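Side-chain contacts in Zn-dependent hydrolase, glyoxylase (Echinicola vietnamensis, PDB 6T5K), which probably hydrolyses beta-lactam antibiotics, carbapenems among them, to substituted beta-amino acids as a zinc-dependent class B metallo-beta-lactamase: residues V24-D28 against K29-K33; G192-E195 against D196-V199; S119-F122 against K123-S127. All blocks are in the same frame, centred on the assembly; numbering follows the deposited sequence.

Contact 1: V24-D28 against K29-K33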
loop_
_atom_site.group_PDB
_atom_site.type_symbol
_atom_site.label_atom_id
_atom_site.label_comp_id
_atom_site.label_asym_id
_atom_site.label_seq_id
_atom_site.Cartn_x
_atom_site.Cartn_y
_atom_site.Cartn_z
ATOM N N VAL A 24 -11.135 4.070 13.271
ATOM C CA VAL A 24 -12.489 3.774 12.808
ATOM C C VAL A 24 -12.832 2.293 12.883
ATOM O O VAL A 24 -14.020 1.938 12.760
ATOM C CB VAL A 24 -12.728 4.324 11.386
ATOM C CG1 VAL A 24 -12.605 5.840 11.385
ATOM C CG2 VAL A 24 -11.733 3.709 10.392
ATOM N N TYR A 25 -11.846 1.423 13.090
ATOM C CA TYR A 25 -12.097 0.002 13.272
ATOM C C TYR A 25 -10.948 -0.586 14.069
ATOM O O TYR A 25 -9.787 -0.229 13.846
ATOM C CB TYR A 25 -12.188 -0.728 11.926
ATOM C CG TYR A 25 -12.457 -2.206 12.064
ATOM C CD1 TYR A 25 -11.418 -3.117 12.172
ATOM C CD2 TYR A 25 -13.757 -2.694 12.080
ATOM C CE1 TYR A 25 -11.663 -4.477 12.295
ATOM C CE2 TYR A 25 -14.017 -4.048 12.207
ATOM C CZ TYR A 25 -12.958 -4.930 12.312
ATOM O OH TYR A 25 -13.194 -6.277 12.434
ATOM N N SER A 26 -11.267 -1.505 14.973
ATOM C CA SER A 26 -10.230 -2.161 15.758
ATOM C C SER A 26 -10.712 -3.546 16.149
ATOM O O SER A 26 -11.788 -3.685 16.736
ATOM C CB SER A 26 -9.932 -1.336 17.010
ATOM O OG SER A 26 -8.929 -1.936 17.806
ATOM N N SER A 27 -9.933 -4.564 15.801
ATOM C CA SER A 27 -10.152 -5.909 16.307
ATOM C C SER A 27 -8.803 -6.495 16.677
ATOM O O SER A 27 -7.772 -5.823 16.580
ATOM C CB SER A 27 -10.774 -6.805 15.235
ATOM O OG SER A 27 -9.756 -7.251 14.336
ATOM N N ASP A 28 -8.827 -7.785 17.040
ATOM C CA ASP A 28 -7.618 -8.523 17.373
ATOM C C ASP A 28 -6.636 -8.560 16.214
ATOM O O ASP A 28 -5.419 -8.602 16.428
ATOM C CB ASP A 28 -8.001 -9.959 17.784
ATOM C CG ASP A 28 -9.133 -10.568 16.910
ATOM O OD1 ASP A 28 -10.240 -9.980 16.849
ATOM O OD2 ASP A 28 -8.928 -11.654 16.309
ATOM N N LYS A 29 -7.136 -8.520 14.986
ATOM C CA LYS A 29 -6.328 -8.823 13.826
ATOM C C LYS A 29 -6.158 -7.643 12.886
ATOM O O LYS A 29 -5.281 -7.685 12.012
ATOM C CB LYS A 29 -6.998 -9.960 13.046
ATOM C CG LYS A 29 -7.231 -11.254 13.774
ATOM C CD LYS A 29 -5.951 -11.775 14.388
ATOM C CE LYS A 29 -5.818 -13.294 14.266
ATOM N NZ LYS A 29 -4.405 -13.704 13.970
ATOM N N LEU A 30 -6.978 -6.609 13.030
ATOM C CA LEU A 30 -6.987 -5.519 12.060
ATOM C C LEU A 30 -7.350 -4.201 12.721
ATOM O O LEU A 30 -8.315 -4.137 13.483
ATOM C CB LEU A 30 -8.016 -5.806 10.960
ATOM C CG LEU A 30 -8.067 -4.833 9.785
ATOM C CD1 LEU A 30 -6.868 -5.073 8.897
ATOM C CD2 LEU A 30 -9.343 -5.053 8.992
ATOM N N ILE A 31 -6.591 -3.151 12.408
ATOM C CA ILE A 31 -6.898 -1.799 12.850
ATOM C C ILE A 31 -6.994 -0.929 11.611
ATOM O O ILE A 31 -6.187 -1.068 10.686
ATOM C CB ILE A 31 -5.852 -1.264 13.843
ATOM C CG1 ILE A 31 -5.861 -2.120 15.119
ATOM C CG2 ILE A 31 -6.153 0.206 14.165
ATOM C CD1 ILE A 31 -4.624 -1.921 15.987
ATOM N N ILE A 32 -7.990 -0.051 11.580
ATOM C CA ILE A 32 -8.109 0.950 10.523
ATOM C C ILE A 32 -8.139 2.331 11.148
ATOM O O ILE A 32 -8.975 2.613 12.004
ATOM C CB ILE A 32 -9.351 0.735 9.641
ATOM C CG1 ILE A 32 -9.374 -0.695 9.109
ATOM C CG2 ILE A 32 -9.336 1.740 8.463
ATOM C CD1 ILE A 32 -10.639 -1.061 8.349
ATOM N N LYS A 33 -7.261 3.207 10.673
ATOM C CA LYS A 33 -7.135 4.551 11.208
ATOM C C LYS A 33 -7.331 5.545 10.071
ATOM O O LYS A 33 -6.678 5.439 9.031
ATOM C CB LYS A 33 -5.735 4.775 11.822
ATOM C CG LYS A 33 -5.577 4.325 13.278
#

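Contact 2: G192-E195 against D196-V199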
loop_
_atom_site.group_PDB
_atom_site.type_symbol
_atom_site.label_atom_id
_atom_site.label_comp_id
_atom_site.label_asym_id
_atom_site.label_seq_id
_atom_site.Cartn_x
_atom_site.Cartn_y
_atom_site.Cartn_z
ATOM N N GLY A 192 15.058 -3.973 6.713
ATOM C CA GLY A 192 14.051 -5.014 6.564
ATOM C C GLY A 192 14.499 -6.145 5.655
ATOM O O GLY A 192 15.687 -6.434 5.509
ATOM N N ASN A 193 13.517 -6.789 5.022
ATOM C CA ASN A 193 13.772 -7.964 4.205
ATOM C C ASN A 193 14.344 -7.517 2.866
ATOM O O ASN A 193 13.655 -6.863 2.070
ATOM C CB ASN A 193 12.465 -8.715 4.002
ATOM C CG ASN A 193 12.576 -9.761 2.939
ATOM O OD1 ASN A 193 13.663 -10.308 2.703
ATOM N ND2 ASN A 193 11.451 -10.050 2.271
ATOM N N LEU A 194 15.597 -7.880 2.606
ATOM C CA LEU A 194 16.260 -7.510 1.364
ATOM C C LEU A 194 16.391 -8.674 0.402
ATOM O O LEU A 194 17.096 -8.550 -0.603
ATOM C CB LEU A 194 17.657 -6.959 1.638
ATOM C CG LEU A 194 17.690 -5.716 2.512
ATOM C CD1 LEU A 194 19.099 -5.269 2.793
ATOM C CD2 LEU A 194 16.922 -4.590 1.853
ATOM N N GLU A 195 15.727 -9.800 0.671
ATOM C CA GLU A 195 15.933 -10.993 -0.147
ATOM C C GLU A 195 15.595 -10.766 -1.618
ATOM O O GLU A 195 16.239 -11.356 -2.504
ATOM C CB GLU A 195 15.125 -12.161 0.419
ATOM C CG GLU A 195 15.891 -12.913 1.475
ATOM C CD GLU A 195 15.018 -13.836 2.277
ATOM O OE1 GLU A 195 15.209 -13.874 3.515
ATOM O OE2 GLU A 195 14.152 -14.512 1.669
ATOM N N ASP A 196 14.587 -9.938 -1.901
ATOM C CA ASP A 196 14.151 -9.682 -3.265
ATOM C C ASP A 196 14.483 -8.254 -3.717
ATOM O O ASP A 196 13.980 -7.778 -4.741
ATOM C CB ASP A 196 12.657 -9.968 -3.416
ATOM C CG ASP A 196 12.324 -11.441 -3.236
ATOM O OD1 ASP A 196 13.119 -12.278 -3.742
ATOM O OD2 ASP A 196 11.253 -11.741 -2.625
ATOM N N ALA A 197 15.353 -7.579 -2.986
ATOM C CA ALA A 197 15.588 -6.157 -3.174
ATOM C C ALA A 197 16.672 -5.871 -4.206
ATOM O O ALA A 197 17.552 -6.693 -4.475
ATOM C CB ALA A 197 15.975 -5.491 -1.846
ATOM N N ASN A 198 16.595 -4.661 -4.769
ATOM C CA ASN A 198 17.645 -4.080 -5.609
ATOM C C ASN A 198 18.088 -2.823 -4.863
ATOM O O ASN A 198 17.475 -1.748 -4.990
ATOM C CB ASN A 198 17.105 -3.749 -6.980
ATOM C CG ASN A 198 18.149 -3.153 -7.882
ATOM O OD1 ASN A 198 19.184 -2.648 -7.432
ATOM N ND2 ASN A 198 17.894 -3.228 -9.171
ATOM N N VAL A 199 19.128 -2.978 -4.038
ATOM C CA VAL A 199 19.578 -1.863 -3.212
ATOM C C VAL A 199 20.344 -0.812 -4.008
ATOM O O VAL A 199 20.491 0.315 -3.530
ATOM C CB VAL A 199 20.383 -2.302 -1.973
ATOM C CG1 VAL A 199 19.535 -3.156 -1.065
ATOM C CG2 VAL A 199 21.683 -3.000 -2.340
HETATM O O HOH W 1 12.939 -7.770 -0.588
HETATM O O HOH W 2 11.250 -12.289 0.388
HETATM O O HOH W 3 19.623 -7.198 -1.743
HETATM O O HOH W 4 18.135 -9.382 -4.154
#

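Contact 3: S119-F122 against K123-S127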
loop_
_atom_site.group_PDB
_atom_site.type_symbol
_atom_site.label_atom_id
_atom_site.label_comp_id
_atom_site.label_asym_id
_atom_site.label_seq_id
_atom_site.Cartn_x
_atom_site.Cartn_y
_atom_site.Cartn_z
ATOM N N SER A 119 -8.731 -6.510 -9.304
ATOM C CA SER A 119 -7.419 -6.285 -8.730
ATOM C C SER A 119 -6.435 -5.860 -9.809
ATOM O O SER A 119 -6.464 -6.371 -10.940
ATOM C CB SER A 119 -6.905 -7.526 -8.011
ATOM O OG SER A 119 -6.783 -8.642 -8.877
ATOM N N TYR A 120 -5.574 -4.922 -9.441
ATOM C CA TYR A 120 -4.602 -4.350 -10.348
ATOM C C TYR A 120 -3.215 -4.393 -9.729
ATOM O O TYR A 120 -3.060 -4.355 -8.514
ATOM C CB TYR A 120 -4.901 -2.865 -10.583
ATOM C CG TYR A 120 -6.208 -2.587 -11.267
ATOM C CD1 TYR A 120 -7.395 -2.593 -10.561
ATOM C CD2 TYR A 120 -6.261 -2.335 -12.640
ATOM C CE1 TYR A 120 -8.602 -2.332 -11.191
ATOM C CE2 TYR A 120 -7.465 -2.062 -13.274
ATOM C CZ TYR A 120 -8.635 -2.076 -12.543
ATOM O OH TYR A 120 -9.829 -1.807 -13.167
ATOM N N ALA A 121 -2.200 -4.420 -10.586
ATOM C CA ALA A 121 -0.822 -4.385 -10.115
ATOM C C ALA A 121 0.076 -4.079 -11.300
ATOM O O ALA A 121 -0.347 -4.114 -12.457
ATOM C CB ALA A 121 -0.429 -5.714 -9.472
ATOM N N PHE A 122 1.321 -3.736 -10.998
ATOM C CA PHE A 122 2.306 -3.604 -12.061
ATOM C C PHE A 122 2.345 -4.874 -12.899
ATOM O O PHE A 122 2.232 -5.984 -12.375
ATOM C CB PHE A 122 3.671 -3.392 -11.423
ATOM C CG PHE A 122 4.758 -3.006 -12.395
ATOM C CD1 PHE A 122 4.610 -1.911 -13.257
ATOM C CD2 PHE A 122 5.930 -3.693 -12.409
ATOM C CE1 PHE A 122 5.632 -1.550 -14.127
ATOM C CE2 PHE A 122 6.979 -3.306 -13.240
ATOM C CZ PHE A 122 6.816 -2.253 -14.131
ATOM N N LYS A 123 2.559 -4.713 -14.200
ATOM C CA LYS A 123 2.547 -5.862 -15.097
ATOM C C LYS A 123 3.439 -6.990 -14.592
ATOM O O LYS A 123 3.066 -8.167 -14.660
ATOM C CB LYS A 123 2.955 -5.420 -16.508
ATOM C CG LYS A 123 4.304 -4.727 -16.599
ATOM C CD LYS A 123 4.579 -4.170 -18.000
ATOM C CE LYS A 123 5.853 -3.358 -18.005
ATOM N NZ LYS A 123 6.203 -2.774 -19.340
ATOM N N ASN A 124 4.622 -6.661 -14.075
ATOM C CA ASN A 124 5.532 -7.706 -13.631
ATOM C C ASN A 124 5.110 -8.337 -12.321
ATOM O O ASN A 124 5.545 -9.454 -12.033
ATOM C CB ASN A 124 6.970 -7.213 -13.619
ATOM C CG ASN A 124 7.502 -7.053 -15.023
ATOM O OD1 ASN A 124 6.914 -7.572 -16.002
ATOM N ND2 ASN A 124 8.603 -6.350 -15.150
ATOM N N THR A 125 4.263 -7.664 -11.533
ATOM C CA THR A 125 3.719 -8.306 -10.337
ATOM C C THR A 125 2.863 -9.506 -10.699
ATOM O O THR A 125 2.880 -10.520 -9.987
ATOM C CB THR A 125 2.904 -7.290 -9.552
ATOM O OG1 THR A 125 3.749 -6.171 -9.251
ATOM C CG2 THR A 125 2.357 -7.891 -8.265
ATOM N N LEU A 126 2.144 -9.442 -11.818
ATOM C CA LEU A 126 1.330 -10.588 -12.215
ATOM C C LEU A 126 2.198 -11.820 -12.450
ATOM O O LEU A 126 1.914 -12.906 -11.933
ATOM C CB LEU A 126 0.535 -10.253 -13.465
ATOM C CG LEU A 126 -0.763 -9.480 -13.198
ATOM C CD1 LEU A 126 -0.508 -8.094 -12.663
ATOM C CD2 LEU A 126 -1.588 -9.413 -14.480
ATOM N N SER A 127 3.276 -11.670 -13.220
ATOM C CA SER A 127 4.121 -12.825 -13.524
ATOM C C SER A 127 4.865 -13.296 -12.282
ATOM O O SER A 127 4.958 -14.501 -12.034
ATOM C CB SER A 127 5.079 -12.506 -14.660
ATOM O OG SER A 127 5.675 -11.252 -14.473
HETATM O O HOH W 5 2.382 -3.870 -8.369
#

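Contact 1: V24-D28 against K29-K33
Ser27 OG takes two backbone N-H groups at the turn of a beta hairpin, from Lys29 N at 3.0 Å and, along a more bent path, from Leu30 N at 3.1 Å. With chi1 at 80°, the hydroxyl oxygen stands between its own backbone N and carbonyl carbon, which puts it over the turn where both donors converge. The same oxygen is hydrogen-bonded to Glu81 of helix 76-88, so the turn is tied to that helix as well as to itself. Ser27 N returns a bond to Leu30 O and closes this end of the ladder. Farther along, Ile32 N meets Tyr25 O almost straight, N-H...O 171°, at 2.9 Å. A classic beta bulge then interrupts the regular pattern: Val24 and Tyr25 both face Ile32, whose carbonyl oxygen accepts Val24 N at 2.9 Å and Tyr25 N at 3.3 Å, the latter on a lone pair in the carbonyl plane.

The packing spreads over the face that carries Tyr25 and Ile32. CD1 of Ile32 reaches Tyr25 CB, while Val24 CG2 meets Ile32 CG2 at 3.7 Å. Phe85 of helix 76-88 touches Val24, Tyr25 and Ile32, thereby covering this side of the hairpin. Tyr25 holds its CG opposite the backbone N (chi1 -180°), sending the ring along the hairpin toward Leu30, with its hydroxyl bonded to Glu81. On the other face Ser26 and Ile31 form a non-hydrogen-bonded pair, and Ile31 touches Phe45 of strand 39-48. The Leu30 side chain crosses the tyrosine at about a right angle, its CD2 4.1 Å from Tyr25 CE1, while Leu30 O lies at the ring edge, 3.5 Å from Tyr25 CD1.

Contact 2: G192-E195 against D196-V199
Leu194 to Ala197 form a type I beta turn, closed by Ala197 N on Leu194 O at 3.1 Å, with the donor well above the carbonyl plane. Just before it, Asn193 OD1 accepts Glu195 N at 2.9 Å in an Asx turn, so two successive turns overlap. The other end of that amide, ND2, reaches Asp196 OD2 through one water; a second water links Asn193 O to Asp196 N. Asp196 OD2 also bonds NE2 of the zinc ligand His102, a second-shell contact that probably helps to orient the imidazole and polarise it. Ala197 points its CB toward Leu194, 3.9 Å from CD2 of that leucine. Leu194 CD2 also lies 4.2 Å from Val199 CG1, the leucine and valine side chains crossing at about a right angle. With chi1 at -60°, Leu194 CG lies opposite its carbonyl carbon; CD1 prolongs the chain, and the other branch, CD2, turns to both partners.

Both segments lie in the loop between strand 177-181 and helix 201-212. Asn198 OD1 bonds Ala201 N at the start of that helix, Trp202 touches Leu194 and Ala197, and Phe239 of helix 230-239 packs on Leu194 and Val199.

Contact 3: S119-F122 against K123-S127
Lys123 lays its aliphatic chain over one face of the Phe122 ring in a CH-pi contact: CG stands 4.2 Å from the ring centroid and only 8° off the normal. The two side chains run side by side in the same direction, and the lysine, extended beyond CG, brings CE to 4.1 Å from Phe122 CZ before NZ bonds Ser142. Phe122 CG is turned opposite its backbone N (chi1 -170°), which sets the ring alongside the first helical residues. Asn124 also runs beside the phenyl group, its CB 3.9 Å from Phe122 CD2 and its amide plane steeply inclined to the ring. Tyr158 stacks on the same ring.

Here strand 119-122 passes directly into helix 123-131 within a beta-alpha-beta unit completed by strand 139-141. The helix segment is turned 103° from the strand, and Phe122 occupies the N-cap position.

Among the polar contacts, Thr125 N gives a weak, bent bond to Phe122 O at 2.8 Å. A water accepts from Phe122 N and donates to Thr125 OG1, both at 2.8 Å, bridging the strand end to the first helical turn. That hydroxyl is also hydrogen-bonded to Asp166. Ser127 OG turns back within the helix to donate to Asn124 O.

The apolar packing lies on the Ala121 side: its CB meets Thr125 CB and CG2, each at 3.7 Å, and Leu126 CD1 at 4.0 Å. Pro137 touches both Ala121 and Leu126.

Overall arrangement
Contacts 1 and 3 belong to the same eight-stranded sheet, on opposite sides of the chain's centre: contact 1 includes its outermost strand 22-26, whereas contact 3 uses strand 119-122, next to the other edge. Both combine buried apolar residues with exposed ones; contact 2 is a surface contact in a loop. Their chemistry follows this placement. Backbone pairing dominates the hairpin, aromatic and aliphatic packing the strand-to-helix junction, and turns with water bridges the loop. Contact 2 has the direct link to a zinc ligand, while contact 3 comes near His100 through Thr125. Centres of contacts 2 and 3 are about 19 Å apart; contact 1 is about 28-29 Å from either.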